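Local coordinates for protein putative metal-dependent hydrolase (Bacillus subtilis, PDB 6KNS) that carries a two-zinc site and bound calcium on a metallo-beta-lactamase fold and is probably a hydrolase, possibly one related to the endoribonucleases that process tRNA 3' ends, at residues M7-I12 against Y28-G33; L63-H68 against H140-Y145; F184-D189 against M196-A201. One frame throughout, in Å; residues are numbered along the deposited sequence.

A metallo-beta-lactamase fold sets two mixed sheets face to face and holds its two zinc ions at their rim, and the three contacts sample that plan in chain order. Contact 1 pairs neighbouring strands 7-13 and 27-32 of the first sheet. Contact 2, centred about 21 Å from it, joins the loop after strand 60-62 of that sheet to the loop between strands 131-137 and 145-150 of the second, so that loops from both sheets converge on one zinc ion. Contact 3 lies after strand 177-181 of the second sheet and opens helix 198-208, its centre about 20 Å from that of contact 2 and about 27 Å from that of contact 1. None touches another.

Contact 1 (M7-I12 against Y28-G33); sequences MKVTVI and YLFQSG
Val9 has chi1 at 178°, which sets CG2 beside its backbone N and over one face of the Phe30 ring, whose CG in turn lies anti to its carbonyl carbon (chi1 -75°). The methyl makes a CH-pi contact, CG2 of Val9 standing 3.9 Å from the centroid of the Phe30 ring. Extended Met7 runs alongside the same ring and brings CE to its edge, 3.4 Å from Phe30 CD2. Val11 and Tyr28 continue this apolar face, lying side by side, while Val156 of the other sheet covers Met7, Val9 and Phe30. The reverse face is mixed: Ile12 and Leu29 pack against Leu49, while toward Lys8 and Gln31 waters take over. One water accepts from Lys8 NZ and donates to Gln31 OE1, the latter bond 2.7 Å long, and a second lies within hydrogen-bonding distance of Thr10 OG1 and of that same OE1. Between the two faces the backbones are paired at Lys8-Gln31 and Thr10-Leu29, where Thr10 N meets Leu29 O at 2.8 Å and Leu29 N returns a nearly straight bond to Thr10 O (174°). Such an antiparallel ladder, apolar toward the partner sheet, is characteristic of the first sheet of the metallo-beta-lactamase alpha-beta/beta-alpha sandwich.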
loop_
_atom_site.group_PDB
_atom_site.type_symbol
_atom_site.label_atom_id
_atom_site.label_comp_id
_atom_site.label_asym_id
_atom_site.label_seq_id
_atom_site.Cartn_x
_atom_site.Cartn_y
_atom_site.Cartn_z
ATOM N N MET A 7 0.042 -14.597 -24.006
ATOM C CA MET A 7 0.014 -14.427 -22.561
ATOM C C MET A 7 1.130 -13.469 -22.217
ATOM O O MET A 7 2.256 -13.675 -22.620
ATOM C CB MET A 7 0.264 -15.770 -21.875
ATOM C CG MET A 7 0.248 -15.723 -20.325
ATOM S SD MET A 7 0.155 -17.400 -19.649
ATOM C CE MET A 7 0.559 -17.047 -17.962
ATOM N N LYS A 8 0.811 -12.419 -21.483
ATOM C CA LYS A 8 1.793 -11.368 -21.152
ATOM C C LYS A 8 1.795 -11.141 -19.645
ATOM O O LYS A 8 0.771 -10.831 -19.086
ATOM C CB LYS A 8 1.437 -10.071 -21.871
ATOM C CG LYS A 8 2.422 -8.930 -21.667
ATOM C CD LYS A 8 1.920 -7.609 -22.276
ATOM C CE LYS A 8 3.044 -6.562 -22.282
ATOM N NZ LYS A 8 2.655 -5.239 -22.868
ATOM N N VAL A 9 2.942 -11.332 -19.007
ATOM C CA VAL A 9 3.086 -11.199 -17.582
ATOM C C VAL A 9 3.957 -9.971 -17.310
ATOM O O VAL A 9 5.067 -9.878 -17.852
ATOM C CB VAL A 9 3.753 -12.433 -16.946
ATOM C CG1 VAL A 9 3.933 -12.212 -15.417
ATOM C CG2 VAL A 9 2.934 -13.757 -17.253
ATOM N N THR A 10 3.445 -9.025 -16.512
ATOM C CA THR A 10 4.212 -7.830 -16.133
ATOM C C THR A 10 4.410 -7.813 -14.623
ATOM O O THR A 10 3.429 -7.855 -13.871
ATOM C CB THR A 10 3.517 -6.533 -16.530
ATOM O OG1 THR A 10 3.198 -6.565 -17.919
ATOM C CG2 THR A 10 4.437 -5.276 -16.222
ATOM N N VAL A 11 5.661 -7.774 -14.163
ATOM C CA VAL A 11 5.888 -7.697 -12.716
ATOM C C VAL A 11 5.506 -6.291 -12.254
ATOM O O VAL A 11 5.937 -5.320 -12.830
ATOM C CB VAL A 11 7.343 -8.000 -12.350
ATOM C CG1 VAL A 11 7.574 -7.825 -10.853
ATOM C CG2 VAL A 11 7.731 -9.422 -12.822
ATOM N N ILE A 12 4.645 -6.197 -11.257
ATOM C CA ILE A 12 4.202 -4.896 -10.748
ATOM C C ILE A 12 4.996 -4.579 -9.515
ATOM O O ILE A 12 5.411 -3.443 -9.323
ATOM C CB ILE A 12 2.718 -4.861 -10.428
ATOM C CG1 ILE A 12 1.919 -5.285 -11.655
ATOM C CG2 ILE A 12 2.312 -3.433 -9.980
ATOM C CD1 ILE A 12 2.101 -4.404 -12.877
ATOM N N TYR A 28 1.618 -9.266 -9.602
ATOM C CA TYR A 28 1.941 -9.706 -10.984
ATOM C C TYR A 28 0.720 -9.573 -11.883
ATOM O O TYR A 28 -0.358 -10.089 -11.556
ATOM C CB TYR A 28 2.439 -11.140 -10.980
ATOM C CG TYR A 28 3.557 -11.280 -10.016
ATOM C CD1 TYR A 28 4.860 -11.086 -10.421
ATOM C CD2 TYR A 28 3.315 -11.538 -8.677
ATOM C CE1 TYR A 28 5.910 -11.166 -9.520
ATOM C CE2 TYR A 28 4.353 -11.623 -7.775
ATOM C CZ TYR A 28 5.657 -11.439 -8.213
ATOM O OH TYR A 28 6.683 -11.516 -7.331
ATOM N N LEU A 29 0.893 -8.903 -13.024
ATOM C CA LEU A 29 -0.204 -8.664 -13.932
ATOM C C LEU A 29 -0.138 -9.682 -15.065
ATOM O O LEU A 29 0.820 -9.691 -15.837
ATOM C CB LEU A 29 -0.135 -7.247 -14.481
ATOM C CG LEU A 29 -1.051 -6.864 -15.658
ATOM C CD1 LEU A 29 -2.526 -6.960 -15.328
ATOM C CD2 LEU A 29 -0.732 -5.454 -16.074
ATOM N N PHE A 30 -1.178 -10.516 -15.162
ATOM C CA PHE A 30 -1.306 -11.484 -16.236
ATOM C C PHE A 30 -2.363 -11.024 -17.211
ATOM O O PHE A 30 -3.477 -10.754 -16.819
ATOM C CB PHE A 30 -1.719 -12.833 -15.670
ATOM C CG PHE A 30 -0.617 -13.566 -14.958
ATOM C CD1 PHE A 30 -0.124 -13.104 -13.769
ATOM C CD2 PHE A 30 -0.087 -14.736 -15.501
ATOM C CE1 PHE A 30 0.873 -13.791 -13.119
ATOM C CE2 PHE A 30 0.899 -15.431 -14.856
ATOM C CZ PHE A 30 1.392 -14.966 -13.677
ATOM N N GLN A 31 -2.012 -10.947 -18.491
ATOM C CA GLN A 31 -2.930 -10.470 -19.492
ATOM C C GLN A 31 -3.058 -11.419 -20.631
ATOM O O GLN A 31 -2.086 -12.029 -21.058
ATOM C CB GLN A 31 -2.511 -9.095 -20.020
ATOM C CG GLN A 31 -2.630 -7.989 -18.971
ATOM C CD GLN A 31 -2.117 -6.648 -19.486
ATOM O OE1 GLN A 31 -0.901 -6.449 -19.725
ATOM N NE2 GLN A 31 -3.043 -5.734 -19.692
ATOM N N SER A 32 -4.278 -11.505 -21.147
ATOM C CA SER A 32 -4.558 -12.226 -22.375
ATOM C C SER A 32 -5.706 -11.550 -23.138
ATOM O O SER A 32 -6.858 -11.541 -22.672
ATOM C CB SER A 32 -4.947 -13.678 -22.051
ATOM O OG SER A 32 -5.231 -14.406 -23.236
ATOM N N GLY A 33 -5.397 -11.012 -24.317
ATOM C CA GLY A 33 -6.373 -10.260 -25.091
ATOM C C GLY A 33 -6.856 -9.129 -24.217
ATOM O O GLY A 33 -6.034 -8.439 -23.644
HETATM O O HOH W 1 0.594 -4.405 -20.554
HETATM O O HOH W 2 1.086 -7.934 -18.519
#

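Contact 2 (L63-H68 against H140-Y145); sequences LSHYHH and HPVTCY. With ZN (zinc ion), chain H.
His65 and His67 face His140 across a single zinc ion, the three-histidine part of a metallo-beta-lactamase metal site, with His65 and His67 belonging to the HxHxDH motif that runs on to Asp69 and His70. Asp161 completes this zinc's protein ligands and also binds the second zinc.

Traced outward, His65 meets a different partner at nearly every atom. CB of His65 sits 3.1 Å from the backbone O of Thr143 and also packs on CB of Cys144. With chi1 at 70°, CG lies between the backbone N and the carbonyl carbon, which leads the ring beneath the cysteine: SG of Cys144 covers one face, 3.3 Å from ND1 of His65. That ND1 donates in the ring plane to OG of Ser64, a second-shell bond that restrains rotation of the imidazole. At the ring edge across from ND1, CD2 meets CG2 of Val142 close to the ring plane. CE1, between the two nitrogens, has SG of Cys144 as its nearest atom of the other segment, and at the tip NE2 of His65 binds zinc at 2.3 Å.

The remaining rings are turned sharply against this one. His140 presents its edge toward the face of His65, the planes at 89°, and its ND1 is held by the backbone O of Gly194. His67 and His140 meet rim to rim, their ND1 and NE2 drawn together by the shared metal.

Backbone links tie the loops together behind the ligands: Tyr145 N donates to Ser64 O at 3.0 Å, while a water accepts from Tyr66 N and donates to Thr143 O. Val142 also packs on His67 in a CH-pi contact, its CG2 standing almost directly over the ring centre, 3.7 Å from the centroid of His67.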
loop_
_atom_site.group_PDB
_atom_site.type_symbol
_atom_site.label_atom_id
_atom_site.label_comp_id
_atom_site.label_asym_id
_atom_site.label_seq_id
_atom_site.Cartn_x
_atom_site.Cartn_y
_atom_site.Cartn_z
ATOM N N LEU A 63 -5.252 -14.073 -4.852
ATOM C CA LEU A 63 -4.359 -13.907 -3.728
ATOM C C LEU A 63 -3.783 -15.246 -3.251
ATOM O O LEU A 63 -4.521 -16.165 -2.955
ATOM C CB LEU A 63 -5.141 -13.297 -2.571
ATOM C CG LEU A 63 -5.758 -11.940 -2.886
ATOM C CD1 LEU A 63 -6.520 -11.453 -1.636
ATOM C CD2 LEU A 63 -4.678 -10.893 -3.337
ATOM N N SER A 64 -2.451 -15.361 -3.228
ATOM C CA SER A 64 -1.804 -16.613 -2.830
ATOM C C SER A 64 -1.987 -16.857 -1.317
ATOM O O SER A 64 -2.140 -18.004 -0.889
ATOM C CB SER A 64 -0.307 -16.573 -3.119
ATOM O OG SER A 64 0.283 -15.443 -2.476
ATOM N N HIS A 65 -1.939 -15.783 -0.538
ATOM C CA HIS A 65 -2.066 -15.856 0.901
ATOM C C HIS A 65 -2.260 -14.468 1.495
ATOM O O HIS A 65 -2.200 -13.466 0.763
ATOM C CB HIS A 65 -0.883 -16.579 1.539
ATOM C CG HIS A 65 0.440 -15.857 1.499
ATOM N ND1 HIS A 65 1.092 -15.531 0.326
ATOM C CD2 HIS A 65 1.288 -15.520 2.508
ATOM C CE1 HIS A 65 2.269 -14.999 0.626
ATOM N NE2 HIS A 65 2.410 -14.976 1.941
ATOM N N TYR A 66 -2.503 -14.399 2.799
ATOM C CA TYR A 66 -2.939 -13.158 3.399
ATOM C C TYR A 66 -1.908 -12.414 4.245
ATOM O O TYR A 66 -2.260 -11.551 5.047
ATOM C CB TYR A 66 -4.192 -13.433 4.228
ATOM C CG TYR A 66 -5.372 -14.005 3.410
ATOM C CD1 TYR A 66 -6.082 -13.189 2.553
ATOM C CD2 TYR A 66 -5.770 -15.308 3.525
ATOM C CE1 TYR A 66 -7.149 -13.646 1.831
ATOM C CE2 TYR A 66 -6.886 -15.800 2.784
ATOM C CZ TYR A 66 -7.544 -14.957 1.928
ATOM O OH TYR A 66 -8.643 -15.326 1.188
ATOM N N HIS A 67 -0.636 -12.668 4.005
ATOM C CA HIS A 67 0.440 -11.848 4.585
ATOM C C HIS A 67 0.332 -10.425 3.998
ATOM O O HIS A 67 -0.004 -10.269 2.820
ATOM C CB HIS A 67 1.812 -12.456 4.243
ATOM C CG HIS A 67 2.345 -13.420 5.253
ATOM N ND1 HIS A 67 3.377 -14.298 4.973
ATOM C CD2 HIS A 67 2.050 -13.592 6.571
ATOM C CE1 HIS A 67 3.671 -14.993 6.067
ATOM N NE2 HIS A 67 2.877 -14.584 7.049
ATOM N N HIS A 68 0.639 -9.410 4.815
ATOM C CA HIS A 68 0.510 -7.988 4.442
ATOM C C HIS A 68 1.141 -7.625 3.118
ATOM O O HIS A 68 0.574 -6.884 2.303
ATOM C CB HIS A 68 1.167 -7.098 5.493
ATOM C CG HIS A 68 0.554 -7.200 6.832
ATOM N ND1 HIS A 68 -0.792 -6.976 7.065
ATOM C CD2 HIS A 68 1.107 -7.519 8.033
ATOM C CE1 HIS A 68 -1.028 -7.128 8.364
ATOM N NE2 HIS A 68 0.102 -7.467 8.961
ATOM N N HIS A 140 4.760 -22.685 4.545
ATOM C CA HIS A 140 4.857 -21.273 4.898
ATOM C C HIS A 140 4.180 -21.042 6.264
ATOM O O HIS A 140 3.356 -21.837 6.672
ATOM C CB HIS A 140 4.191 -20.457 3.792
ATOM C CG HIS A 140 4.636 -19.045 3.739
ATOM N ND1 HIS A 140 5.965 -18.700 3.658
ATOM C CD2 HIS A 140 3.940 -17.879 3.770
ATOM C CE1 HIS A 140 6.071 -17.383 3.632
ATOM N NE2 HIS A 140 4.860 -16.865 3.700
ATOM N N PRO A 141 4.568 -19.995 7.007
ATOM C CA PRO A 141 3.950 -19.882 8.331
ATOM C C PRO A 141 2.459 -19.575 8.348
ATOM O O PRO A 141 1.891 -19.624 9.404
ATOM C CB PRO A 141 4.725 -18.729 9.012
ATOM C CG PRO A 141 5.857 -18.389 8.118
ATOM C CD PRO A 141 5.661 -19.037 6.798
ATOM N N VAL A 142 1.855 -19.148 7.231
ATOM C CA VAL A 142 0.398 -19.116 7.081
ATOM C C VAL A 142 0.046 -19.917 5.844
ATOM O O VAL A 142 0.899 -20.176 4.999
ATOM C CB VAL A 142 -0.199 -17.684 6.963
ATOM C CG1 VAL A 142 0.008 -16.872 8.272
ATOM C CG2 VAL A 142 0.336 -16.922 5.723
ATOM N N THR A 143 -1.210 -20.324 5.740
ATOM C CA THR A 143 -1.709 -21.041 4.591
ATOM C C THR A 143 -1.400 -20.261 3.326
ATOM O O THR A 143 -1.659 -19.052 3.234
ATOM C CB THR A 143 -3.234 -21.239 4.708
ATOM O OG1 THR A 143 -3.491 -21.908 5.926
ATOM C CG2 THR A 143 -3.799 -22.068 3.579
ATOM N N CYS A 144 -0.802 -20.931 2.360
ATOM C CA CYS A 144 -0.422 -20.223 1.154
ATOM C C CYS A 144 -0.479 -21.195 -0.005
ATOM O O CYS A 144 -0.198 -22.386 0.196
ATOM C CB CYS A 144 0.976 -19.577 1.333
ATOM S SG CYS A 144 1.559 -18.752 -0.131
ATOM N N TYR A 145 -0.897 -20.717 -1.197
ATOM C CA TYR A 145 -0.948 -21.595 -2.383
ATOM C C TYR A 145 -0.145 -21.052 -3.545
ATOM O O TYR A 145 -0.328 -19.910 -3.945
ATOM C CB TYR A 145 -2.397 -21.867 -2.846
ATOM C CG TYR A 145 -3.154 -22.653 -1.847
ATOM C CD1 TYR A 145 -3.208 -24.041 -1.908
ATOM C CD2 TYR A 145 -3.755 -22.017 -0.787
ATOM C CE1 TYR A 145 -3.893 -24.781 -0.927
ATOM C CE2 TYR A 145 -4.438 -22.729 0.182
ATOM C CZ TYR A 145 -4.516 -24.101 0.106
ATOM O OH TYR A 145 -5.193 -24.761 1.100
HETATM ZN ZN ZN H . 4.314 -14.749 3.142
HETATM O O HOH W 3 -2.868 -16.888 4.357
#

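Contact 3 (F184-D189 against M196-A201); sequences FYADQD and MNSLEA
Asn197 fills the tight part of this contact, its side chain pressed against the turn made by Tyr185 to Gln188. CB of Asn197 lies 3.2 Å from the backbone O of Tyr185, and chi1 at 68° places CG between the backbone N and the carbonyl carbon, where the amide can use both of its ends. ND2 of Asn197 donates to the backbone O of Gln188 at 2.9 Å, arriving nearly along the C=O axis, while OD1 of Asn197 accepts from Glu200 N at 3.0 Å in the helix that follows. The two bonds hold the amide in one rotation and couple turn to helix start. Beside it, Phe184 N donates to Met196 O at 3.2 Å; the return bond, from Ser198 N to Phe184 O, is weak.

The turn itself is braced from within, since the side chain of Gln188 reaches back to offer OE1, on a lone pair, to Tyr185 N, while Gln188 N bonds to Tyr185 O. Ser198 OG and Ala186 N are not bonded to each other; both bond to OE1 of Glu230.

Packing thins toward the outer side. Ala186 CB touches Leu199 CG at 3.7 Å, the apolar side-chain contact here, and Asp187 and Asp189 are exposed, OD1 of Asp189 bonding to Thr191. Phe184, by contrast, turns its ring away from the helix and packs on Phe86 of the second subunit.

Glu200 answers Asn197 by accepting from its backbone N through OE1, met on the anti side of the carboxylate. Side chain to backbone in both directions, this reciprocal pair is the capping box that opens helix 198-208.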
loop_
_atom_site.group_PDB
_atom_site.type_symbol
_atom_site.label_atom_id
_atom_site.label_comp_id
_atom_site.label_asym_id
_atom_site.label_seq_id
_atom_site.Cartn_x
_atom_site.Cartn_y
_atom_site.Cartn_z
ATOM N N PHE A 184 16.286 -15.505 0.058
ATOM C CA PHE A 184 17.589 -15.778 0.688
ATOM C C PHE A 184 18.688 -16.156 -0.299
ATOM O O PHE A 184 18.391 -16.678 -1.367
ATOM C CB PHE A 184 17.440 -16.897 1.733
ATOM C CG PHE A 184 16.715 -16.463 2.973
ATOM C CD1 PHE A 184 17.401 -16.059 4.077
ATOM C CD2 PHE A 184 15.340 -16.448 3.017
ATOM C CE1 PHE A 184 16.714 -15.637 5.240
ATOM C CE2 PHE A 184 14.648 -16.021 4.150
ATOM C CZ PHE A 184 15.328 -15.630 5.259
ATOM N N TYR A 185 19.954 -15.887 0.073
ATOM C CA TYR A 185 21.130 -16.179 -0.754
ATOM C C TYR A 185 21.557 -17.630 -0.546
ATOM O O TYR A 185 21.102 -18.292 0.383
ATOM C CB TYR A 185 22.288 -15.203 -0.428
ATOM C CG TYR A 185 21.965 -13.772 -0.865
ATOM C CD1 TYR A 185 21.280 -12.886 -0.029
ATOM C CD2 TYR A 185 22.262 -13.338 -2.157
ATOM C CE1 TYR A 185 20.965 -11.580 -0.453
ATOM C CE2 TYR A 185 21.951 -12.052 -2.595
ATOM C CZ TYR A 185 21.280 -11.184 -1.741
ATOM O OH TYR A 185 20.992 -9.923 -2.167
ATOM N N ALA A 186 22.454 -18.104 -1.404
ATOM C CA ALA A 186 22.831 -19.521 -1.489
ATOM C C ALA A 186 23.392 -20.050 -0.196
ATOM O O ALA A 186 23.203 -21.216 0.119
ATOM C CB ALA A 186 23.860 -19.747 -2.638
ATOM N N ASP A 187 24.078 -19.198 0.563
ATOM C CA ASP A 187 24.683 -19.644 1.832
ATOM C C ASP A 187 23.699 -19.719 2.974
ATOM O O ASP A 187 24.078 -20.172 4.030
ATOM C CB ASP A 187 25.853 -18.729 2.266
ATOM C CG ASP A 187 25.412 -17.293 2.561
ATOM O OD1 ASP A 187 25.004 -16.593 1.598
ATOM O OD2 ASP A 187 25.481 -16.859 3.751
ATOM N N GLN A 188 22.468 -19.247 2.790
ATOM C CA GLN A 188 21.534 -19.069 3.885
ATOM C C GLN A 188 20.403 -20.094 3.789
ATOM O O GLN A 188 20.035 -20.521 2.681
ATOM C CB GLN A 188 20.874 -17.682 3.833
ATOM C CG GLN A 188 21.765 -16.448 4.000
ATOM C CD GLN A 188 20.943 -15.186 3.827
ATOM O OE1 GLN A 188 20.466 -14.884 2.719
ATOM N NE2 GLN A 188 20.715 -14.467 4.933
ATOM N N ASP A 189 19.816 -20.410 4.948
ATOM C CA ASP A 189 18.707 -21.356 5.063
ATOM C C ASP A 189 17.404 -20.623 5.350
ATOM O O ASP A 189 17.251 -20.036 6.419
ATOM C CB ASP A 189 18.985 -22.325 6.204
ATOM C CG ASP A 189 17.904 -23.407 6.339
ATOM O OD1 ASP A 189 16.951 -23.487 5.523
ATOM O OD2 ASP A 189 18.028 -24.196 7.283
ATOM N N MET A 196 12.664 -19.628 0.332
ATOM C CA MET A 196 13.706 -20.357 -0.397
ATOM C C MET A 196 14.923 -19.494 -0.718
ATOM O O MET A 196 14.852 -18.270 -0.681
ATOM C CB MET A 196 13.115 -20.905 -1.698
ATOM C CG MET A 196 12.344 -22.224 -1.477
ATOM S SD MET A 196 11.826 -23.001 -3.013
ATOM C CE MET A 196 10.549 -21.851 -3.556
ATOM N N ASN A 197 16.038 -20.156 -1.034
ATOM C CA ASN A 197 17.197 -19.472 -1.568
ATOM C C ASN A 197 17.392 -19.746 -3.076
ATOM O O ASN A 197 16.631 -20.471 -3.729
ATOM C CB ASN A 197 18.477 -19.791 -0.756
ATOM C CG ASN A 197 18.951 -21.255 -0.887
ATOM O OD1 ASN A 197 18.618 -21.983 -1.836
ATOM N ND2 ASN A 197 19.753 -21.673 0.069
ATOM N N SER A 198 18.420 -19.123 -3.602
ATOM C CA SER A 198 18.795 -19.212 -4.999
ATOM C C SER A 198 19.018 -20.640 -5.491
ATOM O O SER A 198 18.562 -20.979 -6.582
ATOM C CB SER A 198 20.060 -18.339 -5.231
ATOM O OG SER A 198 21.044 -18.610 -4.217
ATOM N N LEU A 199 19.674 -21.485 -4.694
ATOM C CA LEU A 199 19.930 -22.865 -5.100
ATOM C C LEU A 199 18.627 -23.662 -5.223
ATOM O O LEU A 199 18.463 -24.497 -6.122
ATOM C CB LEU A 199 20.883 -23.549 -4.125
ATOM C CG LEU A 199 22.233 -22.845 -3.901
ATOM C CD1 LEU A 199 23.108 -23.622 -2.877
ATOM C CD2 LEU A 199 23.002 -22.651 -5.208
ATOM N N GLU A 200 17.691 -23.373 -4.323
ATOM C CA GLU A 200 16.416 -24.083 -4.276
ATOM C C GLU A 200 15.518 -23.686 -5.447
ATOM O O GLU A 200 14.907 -24.550 -6.105
ATOM C CB GLU A 200 15.744 -23.857 -2.929
ATOM C CG GLU A 200 16.466 -24.657 -1.807
ATOM C CD GLU A 200 16.201 -24.147 -0.391
ATOM O OE1 GLU A 200 15.835 -22.963 -0.200
ATOM O OE2 GLU A 200 16.404 -24.938 0.553
ATOM N N ALA A 201 15.472 -22.391 -5.733
ATOM C CA ALA A 201 14.761 -21.921 -6.908
ATOM C C ALA A 201 15.378 -22.599 -8.146
ATOM O O ALA A 201 14.666 -23.066 -9.020
ATOM C CB ALA A 201 14.828 -20.407 -7.005
#